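Local coordinates for galactonate dehydratase (Zobellia galactanivorans, PDB 5OLC), which belongs to the enolase superfamily, pairing an N-terminal domain of the mandelate racemase/muconate lactonizing type with a C-terminal domain related to the TIM barrel, at residues 235-240 with 266-271; 274-279 with 299-304. One frame throughout, in Å; residues are numbered along the deposited sequence.

In the fold
Both interactions lie in the enolase C-terminal domain-like part of the chain and follow one another in sequence, interaction 1 closing before interaction 2 opens. Their centres are about 16 Å apart. Interaction 1, about 21 Å from the centre of the chain, joins helix 236-245 to the loop leaving helix 258-267 in the outer layer of the barrel. That loop runs into strand 273-274, which pairs with strand 300-301 in interaction 2, about 7 Å from the centre. Phe-266 bridges the two, its ring packing on Ala-274 and Val-299. Interaction 1 thus packs the outer helical layer and interaction 2 the barrel wall beside it, and both have residues that reach neighbouring subunits.

Interaction 1. Residues 235-240 with 266-271; sequences DYDGYK and FDKDCV
The backbones approach most closely at Lys-240 and Cys-270, whose CA atoms are 4.5 Å apart, as the first turn of helix 236-245 passes the loop that leaves helix 258-267. No hydrogen bond links the two segments; side chains pack on one another and on the loop backbone. Cys-270 sits centrally: its SG comes within 3.8 Å of Tyr-236 CD1 in a sulfur-aromatic contact that is oblique to the ring, and its CB meets Tyr-239 CB at 3.8 Å. With SG anti to the carbonyl carbon (chi1 -51°), the sulfur reaches Tyr-236 while CB is left to Tyr-239. Further along, Tyr-239 lies side by side with Val-271, CD1 to CG1 4.1 Å, the two pointing the same way. Helices 236-245 and 258-267 are successive outer helices of the TIM-barrel-like domain, with strand 250-252 between them in sequence, and these apolar groups pack helix 236-245 against the loop leading from helix 258-267 toward strand 273-274. Lys-268 crosses Tyr-236 at about a right angle, its CD 3.8 Å from Tyr-236 CB. Its chain bends at chi3 and chi4, and the amine stays 4.5 Å from Asp-237 OD1, too far for a salt bridge although the opposite charges should still attract. Lys-240 runs extended beyond CG, laying its methylenes along the loop backbone, with CD 3.4 Å from Lys-268 O. Farther out its CE passes 4.1 Å from Asp-269 CB. The polar ends look elsewhere: Tyr-236 OH hydrogen-bonds Glu-256 and also Arg-98 of a second subunit, while Asp-269 pairs with Arg-243 and with Arg-241 of a fourth subunit.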
ATOM      1  N   ASP A 235     -18.168  -9.579   3.792  1.00 61.48           N
ATOM      2  CA  ASP A 235     -17.948  -8.169   4.122  1.00 62.05           C
ATOM      3  C   ASP A 235     -16.714  -7.987   5.024  1.00 68.09           C
ATOM      4  O   ASP A 235     -16.845  -7.579   6.184  1.00 68.02           O
ATOM      5  CB  ASP A 235     -19.225  -7.576   4.777  1.00 64.06           C
ATOM      6  CG  ASP A 235     -19.293  -6.054   4.958  1.00 76.92           C
ATOM      7  OD1 ASP A 235     -18.463  -5.332   4.343  1.00 78.36           O
ATOM      8  OD2 ASP A 235     -20.202  -5.583   5.674  1.00 82.60           O
ATOM      9  N   TYR A 236     -15.509  -8.272   4.482  1.00 65.45           N
ATOM     10  CA  TYR A 236     -14.255  -8.135   5.237  1.00 65.90           C
ATOM     11  C   TYR A 236     -13.995  -6.694   5.672  1.00 69.35           C
ATOM     12  O   TYR A 236     -13.616  -6.464   6.822  1.00 69.47           O
ATOM     13  CB  TYR A 236     -13.056  -8.666   4.439  1.00 67.59           C
ATOM     14  CG  TYR A 236     -13.123 -10.136   4.064  1.00 70.00           C
ATOM     15  CD1 TYR A 236     -12.951 -11.132   5.024  1.00 71.79           C
ATOM     16  CD2 TYR A 236     -13.244 -10.530   2.735  1.00 70.97           C
ATOM     17  CE1 TYR A 236     -12.943 -12.481   4.674  1.00 73.51           C
ATOM     18  CE2 TYR A 236     -13.227 -11.874   2.372  1.00 72.14           C
ATOM     19  CZ  TYR A 236     -13.074 -12.849   3.343  1.00 81.95           C
ATOM     20  OH  TYR A 236     -13.049 -14.175   2.966  1.00 85.09           O
ATOM     21  N   ASP A 237     -14.232  -5.721   4.761  1.00 64.97           N
ATOM     22  CA  ASP A 237     -14.073  -4.292   5.033  1.00 63.71           C
ATOM     23  C   ASP A 237     -15.046  -3.825   6.117  1.00 66.77           C
ATOM     24  O   ASP A 237     -14.720  -2.928   6.886  1.00 67.06           O
ATOM     25  CB  ASP A 237     -14.216  -3.460   3.750  1.00 65.13           C
ATOM     26  CG  ASP A 237     -13.092  -3.607   2.721  1.00 77.36           C
ATOM     27  OD1 ASP A 237     -12.071  -4.278   3.030  1.00 76.87           O
ATOM     28  OD2 ASP A 237     -13.218  -3.026   1.615  1.00 85.64           O
ATOM     29  N   GLY A 238     -16.200  -4.479   6.202  1.00 62.33           N
ATOM     30  CA  GLY A 238     -17.216  -4.193   7.206  1.00 61.54           C
ATOM     31  C   GLY A 238     -16.781  -4.602   8.589  1.00 63.15           C
ATOM     32  O   GLY A 238     -16.971  -3.845   9.538  1.00 61.61           O
ATOM     33  N   TYR A 239     -16.185  -5.802   8.701  1.00 60.34           N
ATOM     34  CA  TYR A 239     -15.635  -6.380   9.931  1.00 60.18           C
ATOM     35  C   TYR A 239     -14.567  -5.427  10.483  1.00 65.92           C
ATOM     36  O   TYR A 239     -14.711  -4.934  11.605  1.00 64.41           O
ATOM     37  CB  TYR A 239     -15.009  -7.767   9.639  1.00 61.18           C
ATOM     38  CG  TYR A 239     -15.937  -8.954   9.833  1.00 63.41           C
ATOM     39  CD1 TYR A 239     -16.069  -9.565  11.078  1.00 65.22           C
ATOM     40  CD2 TYR A 239     -16.608  -9.524   8.757  1.00 64.59           C
ATOM     41  CE1 TYR A 239     -16.904 -10.667  11.261  1.00 65.32           C
ATOM     42  CE2 TYR A 239     -17.462 -10.617   8.929  1.00 65.95           C
ATOM     43  CZ  TYR A 239     -17.605 -11.188  10.187  1.00 73.88           C
ATOM     44  OH  TYR A 239     -18.439 -12.272  10.373  1.00 74.28           O
ATOM     45  N   LYS A 240     -13.532  -5.116   9.647  1.00 64.67           N
ATOM     46  CA  LYS A 240     -12.417  -4.217   9.975  1.00 65.01           C
ATOM     47  C   LYS A 240     -12.891  -2.863  10.506  1.00 69.30           C
ATOM     48  O   LYS A 240     -12.384  -2.420  11.538  1.00 68.72           O
ATOM     49  CB  LYS A 240     -11.462  -4.028   8.778  1.00 67.91           C
ATOM     50  CG  LYS A 240     -10.119  -3.421   9.195  1.00 84.37           C
ATOM     51  CD  LYS A 240      -9.145  -3.264   8.048  1.00 96.09           C
ATOM     52  CE  LYS A 240      -7.788  -2.847   8.566  1.00110.38           C
ATOM     53  NZ  LYS A 240      -6.696  -3.226   7.631  1.00117.66           N
ATOM     54  N   PHE A 266      -7.304 -13.102   8.228  1.00 46.51           N
ATOM     55  CA  PHE A 266      -6.310 -12.481   9.097  1.00 47.93           C
ATOM     56  C   PHE A 266      -5.528 -11.351   8.416  1.00 55.07           C
ATOM     57  O   PHE A 266      -5.114 -10.411   9.109  1.00 56.92           O
ATOM     58  CB  PHE A 266      -5.330 -13.539   9.665  1.00 49.62           C
ATOM     59  CG  PHE A 266      -5.913 -14.662  10.498  1.00 50.81           C
ATOM     60  CD1 PHE A 266      -6.891 -14.411  11.462  1.00 53.66           C
ATOM     61  CD2 PHE A 266      -5.417 -15.952  10.390  1.00 52.05           C
ATOM     62  CE1 PHE A 266      -7.400 -15.443  12.249  1.00 53.91           C
ATOM     63  CE2 PHE A 266      -5.918 -16.980  11.192  1.00 54.41           C
ATOM     64  CZ  PHE A 266      -6.906 -16.718  12.116  1.00 52.15           C
ATOM     65  N   ASP A 267      -5.313 -11.447   7.073  1.00 49.94           N
ATOM     66  CA  ASP A 267      -4.574 -10.449   6.303  1.00 49.57           C
ATOM     67  C   ASP A 267      -5.292  -9.133   6.283  1.00 57.91           C
ATOM     68  O   ASP A 267      -4.661  -8.093   6.086  1.00 58.22           O
ATOM     69  CB  ASP A 267      -4.352 -10.921   4.859  1.00 50.23           C
ATOM     70  CG  ASP A 267      -3.112 -11.757   4.618  1.00 54.36           C
ATOM     71  OD1 ASP A 267      -2.292 -11.894   5.545  1.00 55.93           O
ATOM     72  OD2 ASP A 267      -2.947 -12.245   3.503  1.00 57.39           O
ATOM     73  N   LYS A 268      -6.612  -9.173   6.487  1.00 57.37           N
ATOM     74  CA  LYS A 268      -7.458  -7.997   6.454  1.00 58.28           C
ATOM     75  C   LYS A 268      -7.814  -7.470   7.856  1.00 66.26           C
ATOM     76  O   LYS A 268      -8.689  -6.610   7.967  1.00 66.99           O
ATOM     77  CB  LYS A 268      -8.705  -8.260   5.590  1.00 60.14           C
ATOM     78  CG  LYS A 268      -8.415  -8.677   4.152  1.00 72.87           C
ATOM     79  CD  LYS A 268      -9.517  -8.220   3.184  1.00 80.43           C
ATOM     80  CE  LYS A 268      -9.185  -6.949   2.410  1.00 86.22           C
ATOM     81  NZ  LYS A 268      -9.285  -7.141   0.935  1.00 87.28           N
ATOM     82  N   ASP A 269      -7.130  -7.958   8.921  1.00 65.07           N
ATOM     83  CA  ASP A 269      -7.322  -7.535  10.327  1.00 66.76           C
ATOM     84  C   ASP A 269      -8.827  -7.441  10.757  1.00 70.90           C
ATOM     85  O   ASP A 269      -9.224  -6.515  11.482  1.00 69.52           O
ATOM     86  CB  ASP A 269      -6.566  -6.207  10.592  1.00 70.02           C
ATOM     87  CG  ASP A 269      -5.824  -6.105  11.926  1.00 88.74           C
ATOM     88  OD1 ASP A 269      -5.530  -7.173  12.535  1.00 90.75           O
ATOM     89  OD2 ASP A 269      -5.533  -4.956  12.364  1.00 94.18           O
ATOM     90  N   CYS A 270      -9.641  -8.432  10.308  1.00 67.19           N
ATOM     91  CA  CYS A 270     -11.087  -8.517  10.516  1.00 66.85           C
ATOM     92  C   CYS A 270     -11.516  -8.809  11.942  1.00 69.87           C
ATOM     93  O   CYS A 270     -12.380  -8.105  12.484  1.00 70.76           O
ATOM     94  CB  CYS A 270     -11.696  -9.536   9.560  1.00 67.54           C
ATOM     95  SG  CYS A 270     -11.230  -9.301   7.833  1.00 71.64           S
ATOM     96  N   VAL A 271     -10.977  -9.901  12.518  1.00 63.02           N
ATOM     97  CA  VAL A 271     -11.410 -10.399  13.812  1.00 60.57           C
ATOM     98  C   VAL A 271     -10.376 -10.292  14.938  1.00 62.41           C
ATOM     99  O   VAL A 271      -9.162 -10.263  14.708  1.00 61.54           O
ATOM    100  CB  VAL A 271     -11.932 -11.858  13.681  1.00 63.03           C
ATOM    101  CG1 VAL A 271     -13.163 -11.920  12.792  1.00 62.65           C
ATOM    102  CG2 VAL A 271     -10.851 -12.819  13.188  1.00 62.50           C
TER

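Interaction 2. Residues 274-279 with 299-304; sequences AQPDIC and VDLVPH
Ala-274 N donates to Asp-300 O over 2.8 Å in a nearly straight bond, and Ala-274 O answers by accepting from Val-302 N at 3.1 Å. One residue thus holds both flanks of Leu-301, the exchange expected of a parallel bridge. Two residues on, Pro-276 O takes over as acceptor for His-304 N at 3.0 Å, the donor standing well above the carbonyl plane rather than on a lone pair. Beside these bonds, Pro-276 CD packs on Leu-301 CD2 at 3.7 Å. Leu-301 and Pro-276 cross at a slant; Pro-276 also touches Ile-290 and Leu-301 touches Ala-294, both on helix 283-296. Ile-278 and Pro-303 lie alongside each other, CD1 to CB 4.1 Å, next to residues of helix 309-321. Where the strands have ended, Asp-277 and His-304 meet through their side chains. His-304 ND1 donates to Asp-277 OD2 at 2.8 Å, arriving at the anti lone pair of that oxygen. The bond is bent (134° at the hydrogen), with the oxygen tilted out of the ring plane and the carboxylate turned 57° from the imidazole. Both groups start anti to their backbone N (chi1 -169° for the aspartate), which swings carboxylate and imidazole toward each other. The other carboxylate oxygen, OD1, accepts a weak bond from Cys-279 N at 3.0 Å, making Asp-277 the N-cap of the short helix 278-281, so both carboxylate oxygens have a partner. Tyr-57 packs edge-to-face with His-304. Strands 273-274 and 300-301, with helix 283-296 between them, form a parallel beta-alpha-beta unit of a TIM barrel, and the Asp-His pair lies just beyond their C-terminal ends, the end of the barrel that carries the active site in enolase-superfamily enzymes.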
ATOM      1  N   ALA A 274     -10.916 -15.799  16.075  1.00 53.67           N
ATOM      2  CA  ALA A 274     -11.215 -16.614  14.894  1.00 54.09           C
ATOM      3  C   ALA A 274     -11.998 -17.843  15.351  1.00 57.92           C
ATOM      4  O   ALA A 274     -11.584 -18.502  16.305  1.00 57.90           O
ATOM      5  CB  ALA A 274      -9.931 -17.032  14.205  1.00 55.00           C
ATOM      6  N   GLN A 275     -13.142 -18.138  14.705  1.00 53.99           N
ATOM      7  CA  GLN A 275     -13.990 -19.245  15.128  1.00 53.29           C
ATOM      8  C   GLN A 275     -14.160 -20.327  14.054  1.00 60.38           C
ATOM      9  O   GLN A 275     -15.273 -20.493  13.551  1.00 60.13           O
ATOM     10  CB  GLN A 275     -15.356 -18.733  15.657  1.00 53.61           C
ATOM     11  CG  GLN A 275     -15.229 -17.807  16.860  1.00 46.40           C
ATOM     12  CD  GLN A 275     -16.426 -17.756  17.776  1.00 63.92           C
ATOM     13  OE1 GLN A 275     -16.858 -16.678  18.192  1.00 53.32           O
ATOM     14  NE2 GLN A 275     -16.918 -18.911  18.209  1.00 64.44           N
ATOM     15  N   PRO A 276     -13.111 -21.120  13.708  1.00 59.86           N
ATOM     16  CA  PRO A 276     -13.325 -22.204  12.723  1.00 60.43           C
ATOM     17  C   PRO A 276     -14.086 -23.381  13.336  1.00 66.84           C
ATOM     18  O   PRO A 276     -13.877 -23.699  14.511  1.00 67.91           O
ATOM     19  CB  PRO A 276     -11.904 -22.635  12.315  1.00 61.50           C
ATOM     20  CG  PRO A 276     -10.976 -21.905  13.202  1.00 66.09           C
ATOM     21  CD  PRO A 276     -11.730 -21.129  14.227  1.00 61.67           C
ATOM     22  N   ASP A 277     -14.972 -24.021  12.559  1.00 62.62           N
ATOM     23  CA  ASP A 277     -15.666 -25.208  13.042  1.00 62.54           C
ATOM     24  C   ASP A 277     -14.848 -26.395  12.537  1.00 64.65           C
ATOM     25  O   ASP A 277     -14.592 -26.502  11.329  1.00 63.99           O
ATOM     26  CB  ASP A 277     -17.122 -25.272  12.542  1.00 65.02           C
ATOM     27  CG  ASP A 277     -17.976 -26.339  13.219  1.00 77.17           C
ATOM     28  OD1 ASP A 277     -17.674 -27.548  13.044  1.00 76.72           O
ATOM     29  OD2 ASP A 277     -18.966 -25.969  13.893  1.00 83.66           O
ATOM     30  N   ILE A 278     -14.403 -27.263  13.464  1.00 60.04           N
ATOM     31  CA  ILE A 278     -13.559 -28.424  13.146  1.00 59.32           C
ATOM     32  C   ILE A 278     -14.201 -29.283  12.065  1.00 63.39           C
ATOM     33  O   ILE A 278     -13.550 -29.591  11.073  1.00 63.34           O
ATOM     34  CB  ILE A 278     -13.154 -29.215  14.425  1.00 62.27           C
ATOM     35  CG1 ILE A 278     -12.259 -28.343  15.358  1.00 63.12           C
ATOM     36  CG2 ILE A 278     -12.438 -30.512  14.083  1.00 61.88           C
ATOM     37  CD1 ILE A 278     -12.649 -28.310  16.811  1.00 67.35           C
ATOM     38  N   CYS A 279     -15.514 -29.531  12.208  1.00 60.25           N
ATOM     39  CA  CYS A 279     -16.392 -30.347  11.357  1.00 58.78           C
ATOM     40  C   CYS A 279     -16.730 -29.700  10.001  1.00 62.08           C
ATOM     41  O   CYS A 279     -17.401 -30.323   9.166  1.00 63.14           O
ATOM     42  CB  CYS A 279     -17.654 -30.729  12.132  1.00 57.96           C
ATOM     43  SG  CYS A 279     -17.338 -31.715  13.626  1.00 60.97           S
ATOM     44  N   VAL A 299      -3.837 -13.724  16.837  1.00 53.06           N
ATOM     45  CA  VAL A 299      -5.306 -13.660  16.897  1.00 54.08           C
ATOM     46  C   VAL A 299      -5.750 -14.868  17.680  1.00 59.78           C
ATOM     47  O   VAL A 299      -5.319 -15.983  17.365  1.00 60.48           O
ATOM     48  CB  VAL A 299      -6.000 -13.714  15.507  1.00 58.87           C
ATOM     49  CG1 VAL A 299      -7.457 -13.269  15.601  1.00 58.44           C
ATOM     50  CG2 VAL A 299      -5.250 -12.906  14.450  1.00 59.15           C
ATOM     51  N   ASP A 300      -6.672 -14.667  18.641  1.00 56.47           N
ATOM     52  CA  ASP A 300      -7.242 -15.730  19.482  1.00 55.71           C
ATOM     53  C   ASP A 300      -8.077 -16.685  18.643  1.00 56.18           C
ATOM     54  O   ASP A 300      -8.622 -16.285  17.608  1.00 55.11           O
ATOM     55  CB  ASP A 300      -8.149 -15.149  20.585  1.00 58.28           C
ATOM     56  CG  ASP A 300      -7.548 -14.037  21.406  1.00 77.82           C
ATOM     57  OD1 ASP A 300      -7.352 -12.928  20.850  1.00 80.71           O
ATOM     58  OD2 ASP A 300      -7.351 -14.243  22.625  1.00 86.16           O
ATOM     59  N   LEU A 301      -8.195 -17.941  19.113  1.00 51.41           N
ATOM     60  CA  LEU A 301      -8.987 -19.004  18.487  1.00 49.98           C
ATOM     61  C   LEU A 301      -9.912 -19.637  19.499  1.00 52.94           C
ATOM     62  O   LEU A 301      -9.458 -20.168  20.516  1.00 52.13           O
ATOM     63  CB  LEU A 301      -8.101 -20.099  17.866  1.00 49.24           C
ATOM     64  CG  LEU A 301      -8.683 -20.810  16.663  1.00 53.14           C
ATOM     65  CD1 LEU A 301      -7.576 -21.233  15.715  1.00 53.36           C
ATOM     66  CD2 LEU A 301      -9.551 -21.983  17.073  1.00 54.41           C
ATOM     67  N   VAL A 302     -11.211 -19.576  19.219  1.00 49.26           N
ATOM     68  CA  VAL A 302     -12.254 -20.226  20.004  1.00 49.41           C
ATOM     69  C   VAL A 302     -13.000 -20.948  18.907  1.00 56.27           C
ATOM     70  O   VAL A 302     -13.529 -20.260  18.040  1.00 58.01           O
ATOM     71  CB  VAL A 302     -13.180 -19.253  20.794  1.00 52.11           C
ATOM     72  CG1 VAL A 302     -14.270 -20.031  21.545  1.00 51.84           C
ATOM     73  CG2 VAL A 302     -12.386 -18.361  21.749  1.00 51.17           C
ATOM     74  N   PRO A 303     -12.978 -22.291  18.809  1.00 52.87           N
ATOM     75  CA  PRO A 303     -13.671 -22.929  17.685  1.00 53.20           C
ATOM     76  C   PRO A 303     -15.196 -22.841  17.756  1.00 62.55           C
ATOM     77  O   PRO A 303     -15.768 -22.562  18.818  1.00 62.69           O
ATOM     78  CB  PRO A 303     -13.146 -24.365  17.717  1.00 54.38           C
ATOM     79  CG  PRO A 303     -12.800 -24.607  19.119  1.00 58.15           C
ATOM     80  CD  PRO A 303     -12.362 -23.292  19.703  1.00 54.08           C
ATOM     81  N   HIS A 304     -15.845 -23.028  16.606  1.00 63.49           N
ATOM     82  CA  HIS A 304     -17.297 -23.048  16.529  1.00 65.63           C
ATOM     83  C   HIS A 304     -17.704 -24.520  16.685  1.00 71.48           C
ATOM     84  O   HIS A 304     -17.075 -25.389  16.063  1.00 71.26           O
ATOM     85  CB  HIS A 304     -17.774 -22.471  15.184  1.00 67.25           C
ATOM     86  CG  HIS A 304     -19.268 -22.466  15.014  1.00 71.48           C
ATOM     87  ND1 HIS A 304     -19.908 -23.364  14.160  1.00 73.54           N
ATOM     88  CD2 HIS A 304     -20.201 -21.670  15.590  1.00 73.66           C
ATOM     89  CE1 HIS A 304     -21.201 -23.090  14.256  1.00 73.26           C
ATOM     90  NE2 HIS A 304     -21.428 -22.082  15.105  1.00 73.56           N
TER